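Local coordinates for protein aspartate-semialdehyde dehydrogenase (Cryptococcus neoformans var. neoformans JEC21, PDB 5CEF) that catalyses the NADPH-dependent reductive dephosphorylation of 4-phospho-L-aspartate to L-aspartate semialdehyde, a shared step in methionine and threonine biosynthesis, at residues P166-E171 and R281-D286; P128-S133 and K222-V227; K172-L177 and E277-E282; G162-L167 and W218-I223; Q288-P293 and V361-I366. One frame throughout, in Å; residues are numbered along the deposited sequence.

Contact 1: P166-E171 and R281-D286; sequences PLAALE and REYTCD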
# COMPACT_ATOMS: atom_id res chain seq x y z
N PRO A 166 -14.59 -7.54 23.83
CA PRO A 166 -13.64 -8.17 24.74
C PRO A 166 -13.77 -7.67 26.17
O PRO A 166 -13.65 -8.46 27.11
CB PRO A 166 -12.28 -7.78 24.16
CG PRO A 166 -12.55 -7.73 22.70
CD PRO A 166 -13.94 -7.15 22.57
N LEU A 167 -14.03 -6.38 26.33
CA LEU A 167 -14.20 -5.84 27.69
C LEU A 167 -15.35 -6.50 28.44
O LEU A 167 -15.24 -6.81 29.62
CB LEU A 167 -14.38 -4.33 27.67
CG LEU A 167 -13.17 -3.52 27.13
CD1 LEU A 167 -13.48 -2.04 27.30
CD2 LEU A 167 -11.82 -3.87 27.73
N ALA A 168 -16.43 -6.76 27.74
CA ALA A 168 -17.59 -7.35 28.33
C ALA A 168 -17.26 -8.76 28.81
O ALA A 168 -17.75 -9.19 29.86
CB ALA A 168 -18.73 -7.37 27.34
N ALA A 169 -16.48 -9.49 28.02
CA ALA A 169 -16.15 -10.86 28.37
C ALA A 169 -15.29 -10.85 29.63
O ALA A 169 -15.42 -11.73 30.50
CB ALA A 169 -15.41 -11.52 27.23
N LEU A 170 -14.45 -9.84 29.74
CA LEU A 170 -13.65 -9.68 30.94
C LEU A 170 -14.53 -9.37 32.14
O LEU A 170 -14.28 -9.91 33.22
CB LEU A 170 -12.57 -8.58 30.75
CG LEU A 170 -11.52 -8.94 29.72
CD1 LEU A 170 -10.51 -7.83 29.53
CD2 LEU A 170 -10.80 -10.22 30.09
N GLU A 171 -15.52 -8.48 31.98
CA GLU A 171 -16.33 -8.08 33.14
C GLU A 171 -17.18 -9.25 33.60
O GLU A 171 -17.27 -9.51 34.80
CB GLU A 171 -17.16 -6.81 32.88
CG GLU A 171 -16.35 -5.53 33.02
CD GLU A 171 -17.18 -4.29 33.31
OE1 GLU A 171 -18.37 -4.26 32.92
OE2 GLU A 171 -16.65 -3.32 33.89
N ARG A 281 -12.46 -17.34 25.18
CA ARG A 281 -12.99 -18.57 24.49
C ARG A 281 -14.39 -18.95 24.86
O ARG A 281 -15.15 -19.35 24.00
CB ARG A 281 -12.18 -19.81 24.80
CG ARG A 281 -10.88 -19.82 24.10
CD ARG A 281 -10.31 -21.24 24.03
NE ARG A 281 -8.89 -21.04 23.74
CZ ARG A 281 -7.97 -20.82 24.67
NH1 ARG A 281 -8.29 -20.89 25.96
NH2 ARG A 281 -6.72 -20.56 24.28
N GLU A 282 -14.72 -18.84 26.14
CA GLU A 282 -15.99 -19.33 26.66
C GLU A 282 -17.11 -18.29 26.56
O GLU A 282 -18.26 -18.65 26.69
CB GLU A 282 -15.85 -19.74 28.15
CG GLU A 282 -14.91 -20.91 28.44
CD GLU A 282 -14.40 -20.94 29.90
OE1 GLU A 282 -15.12 -20.43 30.80
OE2 GLU A 282 -13.26 -21.46 30.16
N TYR A 283 -16.79 -17.02 26.32
CA TYR A 283 -17.80 -15.98 26.34
C TYR A 283 -18.95 -16.29 25.40
O TYR A 283 -18.75 -16.59 24.21
CB TYR A 283 -17.20 -14.64 25.96
CG TYR A 283 -18.21 -13.47 25.90
CD1 TYR A 283 -18.72 -12.89 27.07
CD2 TYR A 283 -18.61 -12.90 24.71
CE1 TYR A 283 -19.60 -11.83 27.06
CE2 TYR A 283 -19.52 -11.84 24.71
CZ TYR A 283 -20.00 -11.32 25.90
OH TYR A 283 -20.88 -10.29 25.92
N THR A 284 -20.17 -16.23 25.93
CA THR A 284 -21.37 -16.37 25.12
C THR A 284 -22.38 -15.36 25.66
O THR A 284 -22.35 -15.05 26.88
CB THR A 284 -21.97 -17.78 25.20
OG1 THR A 284 -22.57 -17.94 26.47
CG2 THR A 284 -20.91 -18.88 25.02
N CYS A 285 -23.24 -14.84 24.79
CA CYS A 285 -24.05 -13.68 25.16
C CYS A 285 -25.53 -13.93 24.93
O CYS A 285 -25.90 -14.91 24.31
CB CYS A 285 -23.60 -12.47 24.34
SG CYS A 285 -23.82 -12.71 22.57
N ASP A 286 -26.38 -13.02 25.43
CA ASP A 286 -27.82 -13.18 25.30
C ASP A 286 -28.25 -13.49 23.88
O ASP A 286 -29.12 -14.35 23.65
CB ASP A 286 -28.57 -11.93 25.76
CG ASP A 286 -28.53 -11.72 27.27
OD1 ASP A 286 -28.10 -12.66 27.98
OD2 ASP A 286 -28.95 -10.63 27.73
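The phenol ring of Y283 lies along the flank of helix 158-174, covering A169 near the base of the ring and reaching A168 with its hydroxyl end. The ring is set obliquely to the helix surface, and its CD1 side does most of the touching: Y283 CD1 is 3.5 Å from A169 CA and 3.6 Å from A169 CB. Closer to the Y283 backbone, Y283 CB sits 3.8 Å from A169 CB. Farther out, Y283 CE1 passes A169 CA at 3.8 Å, and Y283 OH ends 3.9 Å from A168 CB. The ring therefore follows the helix surface from one alanine to the one before it in sequence. Y283 holds CG opposite its own N (chi1 178°), which sends the ring out from the chain following helix 273-282 and on to the alanine methyls. With small side chains at A168 and A169, the ring can approach the helix backbone itself. No hydrogen bond joins the two segments; the phenol oxygen of the buried Y283 is instead hydrogen-bonded to the carbonyl of L129, so one side chain serves helix and loop alike. Around this layer, A168 also touches V130 of the loop after strand 125-126 and L224 of helix 212-224, while A169 packs on F280 of helix 273-282. I300 touches both A169 and Y283, placing the contact beside strand 300-302, at one end of the mixed sheet within this chain.

Contact 2: P128-S133 and K222-V227; sequences PLVNPS and KILGGV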
# COMPACT_ATOMS: atom_id res chain seq x y z
N PRO A 128 -25.00 -5.54 20.14
CA PRO A 128 -25.84 -6.74 20.30
C PRO A 128 -25.17 -7.90 21.01
O PRO A 128 -25.87 -8.71 21.61
CB PRO A 128 -26.18 -7.13 18.85
CG PRO A 128 -25.23 -6.35 17.97
CD PRO A 128 -24.94 -5.09 18.74
N LEU A 129 -23.84 -8.00 20.96
CA LEU A 129 -23.15 -9.09 21.65
C LEU A 129 -22.74 -8.75 23.08
O LEU A 129 -21.97 -9.53 23.72
CB LEU A 129 -21.89 -9.57 20.90
CG LEU A 129 -22.08 -9.85 19.40
CD1 LEU A 129 -20.76 -10.33 18.80
CD2 LEU A 129 -23.21 -10.85 19.18
N VAL A 130 -23.29 -7.66 23.60
CA VAL A 130 -22.94 -7.22 24.92
C VAL A 130 -24.12 -6.83 25.79
O VAL A 130 -24.28 -7.42 26.85
CB VAL A 130 -22.00 -6.02 24.85
CG1 VAL A 130 -21.74 -5.46 26.23
CG2 VAL A 130 -20.69 -6.43 24.20
N ASN A 131 -24.93 -5.85 25.37
CA ASN A 131 -25.91 -5.27 26.26
C ASN A 131 -27.35 -5.15 25.74
O ASN A 131 -28.03 -4.15 26.02
CB ASN A 131 -25.41 -3.90 26.69
CG ASN A 131 -25.31 -2.92 25.53
OD1 ASN A 131 -24.99 -3.31 24.40
ND2 ASN A 131 -25.62 -1.66 25.79
N PRO A 132 -27.85 -6.16 25.03
CA PRO A 132 -29.26 -6.14 24.67
C PRO A 132 -30.24 -6.07 25.86
O PRO A 132 -31.38 -5.62 25.69
CB PRO A 132 -29.44 -7.45 23.88
CG PRO A 132 -28.34 -8.35 24.32
CD PRO A 132 -27.20 -7.42 24.60
N SER A 133 -29.81 -6.47 27.05
CA SER A 133 -30.63 -6.28 28.24
C SER A 133 -31.11 -4.84 28.40
O SER A 133 -32.09 -4.57 29.09
CB SER A 133 -29.86 -6.68 29.50
OG SER A 133 -28.63 -5.98 29.58
N LYS A 222 -21.58 3.66 29.19
CA LYS A 222 -22.98 3.35 28.90
C LYS A 222 -23.22 1.89 28.52
O LYS A 222 -24.08 1.22 29.09
CB LYS A 222 -23.51 4.25 27.79
CG LYS A 222 -25.01 4.09 27.64
CD LYS A 222 -25.64 5.26 26.94
CE LYS A 222 -27.12 5.02 26.71
NZ LYS A 222 -27.80 6.13 25.96
N ILE A 223 -22.43 1.38 27.58
CA ILE A 223 -22.62 0.02 27.05
C ILE A 223 -22.30 -1.08 28.07
O ILE A 223 -22.98 -2.11 28.09
CB ILE A 223 -21.76 -0.21 25.77
CG1 ILE A 223 -22.26 0.70 24.67
CG2 ILE A 223 -21.77 -1.65 25.30
CD1 ILE A 223 -21.25 0.92 23.55
N LEU A 224 -21.24 -0.91 28.84
CA LEU A 224 -20.87 -1.94 29.82
C LEU A 224 -21.58 -1.75 31.14
O LEU A 224 -21.61 -2.63 31.95
CB LEU A 224 -19.39 -1.94 30.05
CG LEU A 224 -18.60 -2.39 28.84
CD1 LEU A 224 -17.11 -2.22 29.10
CD2 LEU A 224 -18.91 -3.83 28.46
N GLY A 225 -22.18 -0.57 31.35
CA GLY A 225 -23.05 -0.34 32.48
C GLY A 225 -24.37 -1.11 32.39
O GLY A 225 -24.55 -2.01 31.54
N GLY A 226 -25.28 -0.74 33.29
CA GLY A 226 -26.59 -1.37 33.41
C GLY A 226 -27.73 -0.36 33.32
O GLY A 226 -27.52 0.84 33.09
N VAL A 227 -28.94 -0.90 33.46
CA VAL A 227 -30.14 -0.15 33.62
C VAL A 227 -30.55 -0.22 35.08
O VAL A 227 -30.44 -1.27 35.70
CB VAL A 227 -31.25 -0.73 32.75
CG1 VAL A 227 -32.55 -0.01 32.99
CG2 VAL A 227 -30.86 -0.59 31.30
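N131 and I223 are the closest pair of CA atoms, N131 CA lying 6.3 Å from I223 CA, where the loop after strand 125-126 passes the C-terminal turn of helix 212-224; the chain leaves that helix at G225. The N131 side chain lies against I223: N131 CB is 3.3 Å from I223 O, and at the amide N131 OD1 is 3.7 Å from I223 CG2. A chi1 of 64° tucks the N131 amide between its own N and carbonyl carbon. It is held there from within its own part of the chain, OD1 accepting from V127 N and ND2 giving to L125 O. Beside it, V130 touches two helix residues with one methyl, V130 CG1 being 3.9 Å from I223 CG2 and 4.0 Å from L224 CD2. The V130 and I223 side chains meet nearly at right angles. P128 and P132 of the same loop pack on helix 349-362. Strand 125-126 is, within this chain, an outermost strand of the parallel sheet in the Rossmann-type NAD-binding domain, whereas helix 212-224 belongs with the dimerisation domain. The contact thus joins the two domains of a semialdehyde dehydrogenase, with the I223 side chain about 11 Å from that of C158, the predicted acyl-thioester cysteine.

Contact 3: K172-L177 and E277-E282; sequences KAFGPL and ENAFRE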
# COMPACT_ATOMS: atom_id res chain seq x y z
N LYS A 172 -17.77 -9.96 32.67
CA LYS A 172 -18.58 -11.12 33.02
C LYS A 172 -17.77 -12.14 33.82
O LYS A 172 -18.29 -12.71 34.76
CB LYS A 172 -19.12 -11.83 31.77
CG LYS A 172 -20.24 -12.79 32.08
CD LYS A 172 -20.60 -13.68 30.90
CE LYS A 172 -22.05 -14.17 30.97
NZ LYS A 172 -22.42 -14.90 29.73
N ALA A 173 -16.52 -12.37 33.45
CA ALA A 173 -15.72 -13.37 34.10
C ALA A 173 -15.00 -12.87 35.35
O ALA A 173 -14.80 -13.66 36.26
CB ALA A 173 -14.71 -13.97 33.13
N PHE A 174 -14.56 -11.61 35.38
CA PHE A 174 -13.71 -11.13 36.47
C PHE A 174 -14.20 -9.91 37.20
O PHE A 174 -13.47 -9.33 37.98
CB PHE A 174 -12.31 -10.84 35.96
CG PHE A 174 -11.74 -11.94 35.13
CD1 PHE A 174 -11.44 -13.16 35.69
CD2 PHE A 174 -11.49 -11.74 33.77
CE1 PHE A 174 -10.90 -14.18 34.91
CE2 PHE A 174 -10.96 -12.75 32.99
CZ PHE A 174 -10.67 -13.98 33.55
N GLY A 175 -15.43 -9.49 36.93
CA GLY A 175 -15.96 -8.29 37.58
C GLY A 175 -15.51 -6.99 36.94
O GLY A 175 -14.83 -6.99 35.92
N PRO A 176 -15.89 -5.85 37.55
CA PRO A 176 -15.77 -4.60 36.83
C PRO A 176 -14.35 -4.17 36.59
O PRO A 176 -13.43 -4.53 37.30
CB PRO A 176 -16.50 -3.58 37.74
CG PRO A 176 -16.81 -4.27 39.03
CD PRO A 176 -16.74 -5.73 38.77
N LEU A 177 -14.19 -3.38 35.53
CA LEU A 177 -12.91 -2.83 35.15
C LEU A 177 -12.72 -1.47 35.78
O LEU A 177 -13.67 -0.70 35.91
CB LEU A 177 -12.80 -2.74 33.62
CG LEU A 177 -13.08 -4.04 32.86
CD1 LEU A 177 -12.92 -3.83 31.37
CD2 LEU A 177 -12.17 -5.16 33.34
N GLU A 277 -7.47 -16.00 28.64
CA GLU A 277 -7.74 -16.77 27.44
C GLU A 277 -9.05 -17.54 27.52
O GLU A 277 -9.86 -17.50 26.59
CB GLU A 277 -6.56 -17.70 27.16
CG GLU A 277 -5.29 -16.94 26.75
CD GLU A 277 -4.07 -17.82 26.55
OE1 GLU A 277 -3.88 -18.84 27.26
OE2 GLU A 277 -3.25 -17.45 25.69
N ASN A 278 -9.29 -18.20 28.65
CA ASN A 278 -10.54 -18.95 28.83
C ASN A 278 -11.74 -18.10 28.87
O ASN A 278 -12.74 -18.44 28.26
CB ASN A 278 -10.51 -19.85 30.06
CG ASN A 278 -9.48 -20.91 29.91
OD1 ASN A 278 -9.20 -21.38 28.79
ND2 ASN A 278 -8.84 -21.27 31.01
N ALA A 279 -11.65 -16.98 29.56
CA ALA A 279 -12.76 -16.05 29.60
C ALA A 279 -13.21 -15.63 28.17
O ALA A 279 -14.41 -15.55 27.89
CB ALA A 279 -12.41 -14.83 30.44
N PHE A 280 -12.24 -15.38 27.30
CA PHE A 280 -12.54 -15.02 25.94
C PHE A 280 -13.12 -16.19 25.16
O PHE A 280 -14.18 -16.03 24.53
CB PHE A 280 -11.29 -14.48 25.22
CG PHE A 280 -10.85 -13.10 25.66
CD1 PHE A 280 -11.75 -12.08 25.88
CD2 PHE A 280 -9.51 -12.79 25.80
CE1 PHE A 280 -11.33 -10.81 26.26
CE2 PHE A 280 -9.09 -11.53 26.18
CZ PHE A 280 -10.00 -10.54 26.42
N ARG A 281 -12.46 -17.34 25.18
CA ARG A 281 -12.99 -18.57 24.49
C ARG A 281 -14.39 -18.95 24.86
O ARG A 281 -15.15 -19.35 24.00
CB ARG A 281 -12.18 -19.81 24.80
CG ARG A 281 -10.88 -19.82 24.10
CD ARG A 281 -10.31 -21.24 24.03
NE ARG A 281 -8.89 -21.04 23.74
CZ ARG A 281 -7.97 -20.82 24.67
NH1 ARG A 281 -8.29 -20.89 25.96
NH2 ARG A 281 -6.72 -20.56 24.28
N GLU A 282 -14.72 -18.84 26.14
CA GLU A 282 -15.99 -19.33 26.66
C GLU A 282 -17.11 -18.29 26.56
O GLU A 282 -18.26 -18.65 26.69
CB GLU A 282 -15.85 -19.74 28.15
CG GLU A 282 -14.91 -20.91 28.44
CD GLU A 282 -14.40 -20.94 29.90
OE1 GLU A 282 -15.12 -20.43 30.80
OE2 GLU A 282 -13.26 -21.46 30.16
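A small apolar helix-to-helix contact, centred on A173 and A279, joins the C-terminal end of helix 158-174 to helix 273-282 over the mixed sheet of the dimerisation domain. Here two helices packed on that sheet meet through alanines, and their chains come close: A173 CA is 6.0 Å from A279 CA. The A279 methyl is the hub. It points at the other helix and is met by two residues there, with A173 CB 3.6 Å from A279 CB. F174 starts off alongside the interface, but with CG opposite its carbonyl carbon (chi1 -48°) the far part of its ring swings back to the same methyl. Contact is made obliquely by CE2 and CZ of the ring, and F174 also touches P271. Nothing polar crosses between the segments. Immediately beyond F174 the helix stops at G175, whose positive phi (81°) turns the chain toward P176 and strand 177-186. The amide of L177, at the start of that strand, is hydrogen-bonded to E171 OE2, tying the turn back to the helix. Deeper in the same layer, F280 packs on P166, L170 and the strands 300-302 and 323-330. F174 CE2 lies 3.6 Å from A279 CB, while A173 CB sits 3.8 Å above the plane of the F174 ring, over its centre.

Contact 4: G162-L167 and W218-I223; sequences GIVVPL and WETNKI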
# COMPACT_ATOMS: atom_id res chain seq x y z
N GLY A 162 -15.51 -3.38 18.47
CA GLY A 162 -14.31 -4.25 18.54
C GLY A 162 -13.57 -4.21 19.88
O GLY A 162 -12.89 -5.17 20.26
N ILE A 163 -13.74 -3.11 20.61
CA ILE A 163 -13.17 -2.98 21.93
C ILE A 163 -14.09 -3.50 23.05
O ILE A 163 -13.66 -4.30 23.89
CB ILE A 163 -12.82 -1.52 22.21
CG1 ILE A 163 -11.66 -1.13 21.32
CG2 ILE A 163 -12.41 -1.30 23.65
CD1 ILE A 163 -11.64 0.34 21.06
N VAL A 164 -15.35 -3.11 23.04
CA VAL A 164 -16.23 -3.42 24.14
C VAL A 164 -16.62 -4.88 24.26
O VAL A 164 -16.93 -5.35 25.36
CB VAL A 164 -17.49 -2.58 23.98
CG1 VAL A 164 -18.50 -3.06 24.96
CG2 VAL A 164 -17.13 -1.13 24.26
N VAL A 165 -16.60 -5.60 23.14
CA VAL A 165 -16.91 -7.01 23.21
C VAL A 165 -15.89 -7.71 24.10
O VAL A 165 -16.28 -8.38 25.04
CB VAL A 165 -17.06 -7.66 21.83
CG1 VAL A 165 -17.07 -9.16 21.97
CG2 VAL A 165 -18.32 -7.17 21.16
N PRO A 166 -14.59 -7.54 23.83
CA PRO A 166 -13.64 -8.17 24.74
C PRO A 166 -13.77 -7.67 26.17
O PRO A 166 -13.65 -8.46 27.11
CB PRO A 166 -12.28 -7.78 24.16
CG PRO A 166 -12.55 -7.73 22.70
CD PRO A 166 -13.94 -7.15 22.57
N LEU A 167 -14.03 -6.38 26.33
CA LEU A 167 -14.20 -5.84 27.69
C LEU A 167 -15.35 -6.50 28.44
O LEU A 167 -15.24 -6.81 29.62
CB LEU A 167 -14.38 -4.33 27.67
CG LEU A 167 -13.17 -3.52 27.13
CD1 LEU A 167 -13.48 -2.04 27.30
CD2 LEU A 167 -11.82 -3.87 27.73
N TRP A 218 -16.72 7.78 26.07
CA TRP A 218 -17.98 7.98 26.73
C TRP A 218 -18.82 6.72 26.65
O TRP A 218 -19.41 6.27 27.64
CB TRP A 218 -18.73 9.15 26.08
CG TRP A 218 -19.82 9.61 26.93
CD1 TRP A 218 -19.75 10.52 27.94
CD2 TRP A 218 -21.17 9.11 26.92
NE1 TRP A 218 -20.99 10.66 28.52
CE2 TRP A 218 -21.87 9.80 27.93
CE3 TRP A 218 -21.85 8.18 26.14
CZ2 TRP A 218 -23.23 9.59 28.17
CZ3 TRP A 218 -23.18 7.97 26.39
CH2 TRP A 218 -23.86 8.67 27.39
N GLU A 219 -18.91 6.16 25.44
CA GLU A 219 -19.91 5.10 25.17
C GLU A 219 -19.60 3.80 25.92
O GLU A 219 -20.51 3.03 26.26
CB GLU A 219 -20.03 4.85 23.67
CG GLU A 219 -20.56 6.05 22.93
CD GLU A 219 -20.74 5.84 21.43
OE1 GLU A 219 -20.53 4.70 20.94
OE2 GLU A 219 -21.05 6.85 20.74
N THR A 220 -18.32 3.56 26.17
CA THR A 220 -17.93 2.32 26.82
C THR A 220 -18.68 2.15 28.15
O THR A 220 -19.10 1.03 28.48
CB THR A 220 -16.42 2.27 27.01
OG1 THR A 220 -15.81 2.16 25.72
CG2 THR A 220 -16.00 1.11 27.87
N ASN A 221 -18.84 3.26 28.91
CA ASN A 221 -19.48 3.19 30.24
C ASN A 221 -20.98 3.03 30.17
O ASN A 221 -21.58 2.23 30.91
CB ASN A 221 -19.10 4.39 31.10
CG ASN A 221 -17.78 4.18 31.87
OD1 ASN A 221 -17.60 3.17 32.56
ND2 ASN A 221 -16.91 5.11 31.78
N LYS A 222 -21.58 3.66 29.19
CA LYS A 222 -22.98 3.35 28.90
C LYS A 222 -23.22 1.89 28.52
O LYS A 222 -24.08 1.22 29.09
CB LYS A 222 -23.51 4.25 27.79
CG LYS A 222 -25.01 4.09 27.64
CD LYS A 222 -25.64 5.26 26.94
CE LYS A 222 -27.12 5.02 26.71
NZ LYS A 222 -27.80 6.13 25.96
N ILE A 223 -22.43 1.38 27.58
CA ILE A 223 -22.62 0.02 27.05
C ILE A 223 -22.30 -1.08 28.07
O ILE A 223 -22.98 -2.11 28.09
CB ILE A 223 -21.76 -0.21 25.77
CG1 ILE A 223 -22.26 0.70 24.67
CG2 ILE A 223 -21.77 -1.65 25.30
CD1 ILE A 223 -21.25 0.92 23.55
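V164 faces T220 and I223 across a buried interface between two helices, whose short segments cross at a signed angle of -39° with their axes 10.7 Å from each other. The two V164 methyls divide the work. With CG1 opposite its N (chi1 170°), V164 directs that methyl to I223, V164 CG1 to I223 CG2 3.6 Å, and keeps CG2 for T220, V164 CG2 lying 3.8 Å from T220 OG1. V164 and T220 lie side by side, running oppositely, so they meet flank to flank. T220 is divided likewise: its chi1 of -68° places OG1 beside its own N and turns CG2 to the other side, where T220 CG2 approaches L167 CD1 at 4.1 Å, the two side chains crossing at roughly a right angle. L167, one turn after V164, thus adds a second point of contact on the same side of the helix. Helix 158-174 begins at C158, the predicted nucleophile, and the V164 side chain is about 11 Å from that of C158. No hydrogen bond crosses the interface. The hydroxyl of T220 is hydrogen-bonded to the I216 carbonyl, one turn back in its own helix, which satisfies the oxygen locally; toward helix 158-174 the threonine therefore takes part only in van der Waals packing.

Contact 5: Q288-P293 and V361-I366; sequences QHLGVP and VEKGLI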
# COMPACT_ATOMS: atom_id res chain seq x y z
N GLN A 288 -26.79 -15.03 21.49
CA GLN A 288 -26.55 -16.42 21.13
C GLN A 288 -27.53 -17.34 21.85
O GLN A 288 -28.03 -18.30 21.27
CB GLN A 288 -25.11 -16.82 21.47
CG GLN A 288 -24.09 -16.10 20.63
CD GLN A 288 -22.69 -16.29 21.17
OE1 GLN A 288 -22.36 -15.77 22.26
NE2 GLN A 288 -21.83 -17.01 20.42
N HIS A 289 -27.78 -17.05 23.13
CA HIS A 289 -28.66 -17.87 23.97
C HIS A 289 -30.05 -17.83 23.41
O HIS A 289 -30.73 -18.84 23.45
CB HIS A 289 -28.70 -17.40 25.43
CG HIS A 289 -27.39 -17.51 26.14
ND1 HIS A 289 -27.03 -16.67 27.18
CD2 HIS A 289 -26.33 -18.32 25.93
CE1 HIS A 289 -25.81 -16.98 27.59
NE2 HIS A 289 -25.36 -17.99 26.85
N LEU A 290 -30.48 -16.67 22.91
CA LEU A 290 -31.76 -16.53 22.27
C LEU A 290 -31.81 -17.19 20.89
O LEU A 290 -32.87 -17.33 20.32
CB LEU A 290 -32.12 -15.05 22.13
CG LEU A 290 -32.46 -14.34 23.45
CD1 LEU A 290 -32.57 -12.84 23.23
CD2 LEU A 290 -33.74 -14.86 24.07
N GLY A 291 -30.66 -17.53 20.33
CA GLY A 291 -30.60 -18.12 19.02
C GLY A 291 -31.11 -17.24 17.89
O GLY A 291 -31.61 -17.77 16.90
N VAL A 292 -30.98 -15.92 17.98
CA VAL A 292 -31.39 -15.08 16.85
C VAL A 292 -30.58 -15.46 15.61
O VAL A 292 -29.43 -15.89 15.70
CB VAL A 292 -31.30 -13.55 17.11
CG1 VAL A 292 -32.29 -13.12 18.19
CG2 VAL A 292 -29.88 -13.11 17.45
N PRO A 293 -31.22 -15.37 14.45
CA PRO A 293 -30.61 -15.89 13.23
C PRO A 293 -29.27 -15.26 12.81
O PRO A 293 -28.45 -15.95 12.23
CB PRO A 293 -31.64 -15.64 12.14
CG PRO A 293 -32.78 -14.93 12.77
CD PRO A 293 -32.58 -14.84 14.25
N VAL A 361 -37.37 -8.50 18.54
CA VAL A 361 -38.42 -9.39 18.11
C VAL A 361 -38.60 -10.49 19.17
O VAL A 361 -39.70 -10.68 19.66
CB VAL A 361 -38.14 -9.97 16.72
CG1 VAL A 361 -39.12 -11.09 16.43
CG2 VAL A 361 -38.23 -8.88 15.64
N GLU A 362 -37.53 -11.15 19.57
CA GLU A 362 -37.65 -12.17 20.62
C GLU A 362 -38.24 -11.64 21.94
O GLU A 362 -38.88 -12.39 22.65
CB GLU A 362 -36.30 -12.83 20.89
CG GLU A 362 -35.75 -13.61 19.71
CD GLU A 362 -36.64 -14.73 19.25
OE1 GLU A 362 -36.93 -15.61 20.08
OE2 GLU A 362 -37.07 -14.72 18.08
N LYS A 363 -38.03 -10.38 22.29
CA LYS A 363 -38.55 -9.84 23.55
C LYS A 363 -39.92 -9.23 23.38
O LYS A 363 -40.44 -8.62 24.31
CB LYS A 363 -37.64 -8.76 24.11
CG LYS A 363 -36.17 -9.15 24.31
CD LYS A 363 -35.92 -10.06 25.50
CE LYS A 363 -34.49 -9.88 26.00
NZ LYS A 363 -33.85 -8.50 26.14
N GLY A 364 -40.51 -9.31 22.20
CA GLY A 364 -41.84 -8.74 21.99
C GLY A 364 -41.89 -7.24 21.89
O GLY A 364 -42.95 -6.63 22.01
N LEU A 365 -40.76 -6.62 21.60
CA LEU A 365 -40.78 -5.18 21.34
C LEU A 365 -41.14 -4.82 19.91
O LEU A 365 -41.27 -3.65 19.58
CB LEU A 365 -39.47 -4.55 21.78
CG LEU A 365 -39.28 -4.61 23.31
CD1 LEU A 365 -37.88 -4.13 23.66
CD2 LEU A 365 -40.31 -3.76 24.06
N ILE A 366 -41.27 -5.84 19.05
CA ILE A 366 -41.68 -5.68 17.66
C ILE A 366 -42.72 -6.76 17.35
O ILE A 366 -42.55 -7.88 17.83
CB ILE A 366 -40.44 -5.81 16.73
CG1 ILE A 366 -39.39 -4.73 17.07
CG2 ILE A 366 -40.83 -5.68 15.26
CD1 ILE A 366 -38.08 -4.85 16.34
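L290 and E362 stand at two helix ends that face each other, L290 CA 7.5 Å from E362 CA, and both chains turn away through Schellman motifs at the positive-phi glycines G291 and G364. The turns are closed in part by backbone bonds, G291 N to Q288 O at 2.9 Å and G364 N to V361 O at 3.0 Å. Between them the contact is loose and made by carbon atoms. L290 reaches across with one branch: L290 CD1 is 4.4 Å from E362 CB and 4.5 Å from K363 CE. V292, after the turn, supplies the tighter part, V292 CG1 lying 3.8 Å from E362 CG as the two side chains pass head to tail. E362 is folded at its second torsion (chi2 -60°), so the carboxylate turns off from the line of CB and CG while the CG methylene rests on the valine. K363 starts off alongside the other segment, but its aliphatic chain curls back far enough for CE to border L290; it also touches a crystal neighbour, so its pose may owe something to the lattice. V292 is buried and continues on to E358 and I359 of helix 349-362, while P293 packs on E358 and Y33. Beyond G364, L365 lies on helix 138-145, and both L365 and I366 touch Y151, toward the parallel sheet. With no hydrogen bond or salt bridge across the segments, the contact uses the methylene parts of E362 and K363 as apolar surface, and neither charged group is engaged by the opposite turn.

How the contacts relate
Contacts 1, 3 and 4 share helix 158-174. Contact 4 takes its earlier turns, contact 1 the middle and contact 3 its C-terminal end; the centres of contacts 1 and 3 lie about 6 Å apart, those of 1 and 4 about 12 Å. Helix 273-282 is common to contacts 1 and 3, helix 212-224 to contacts 2 and 4, which share K222 and I223, centres about 9 Å apart. Segments of contacts 1 and 2 alternate along the chain, and a Y283 OH to L129 O bond joins them, linking both domains. Contact 5 comes last and farther out, yet T284 of contact 1 is hydrogen-bonded to its H289. Contacts 1, 3 and 4 surround the helix starting at C158; contact 2 adds the NAD-binding domain's loop.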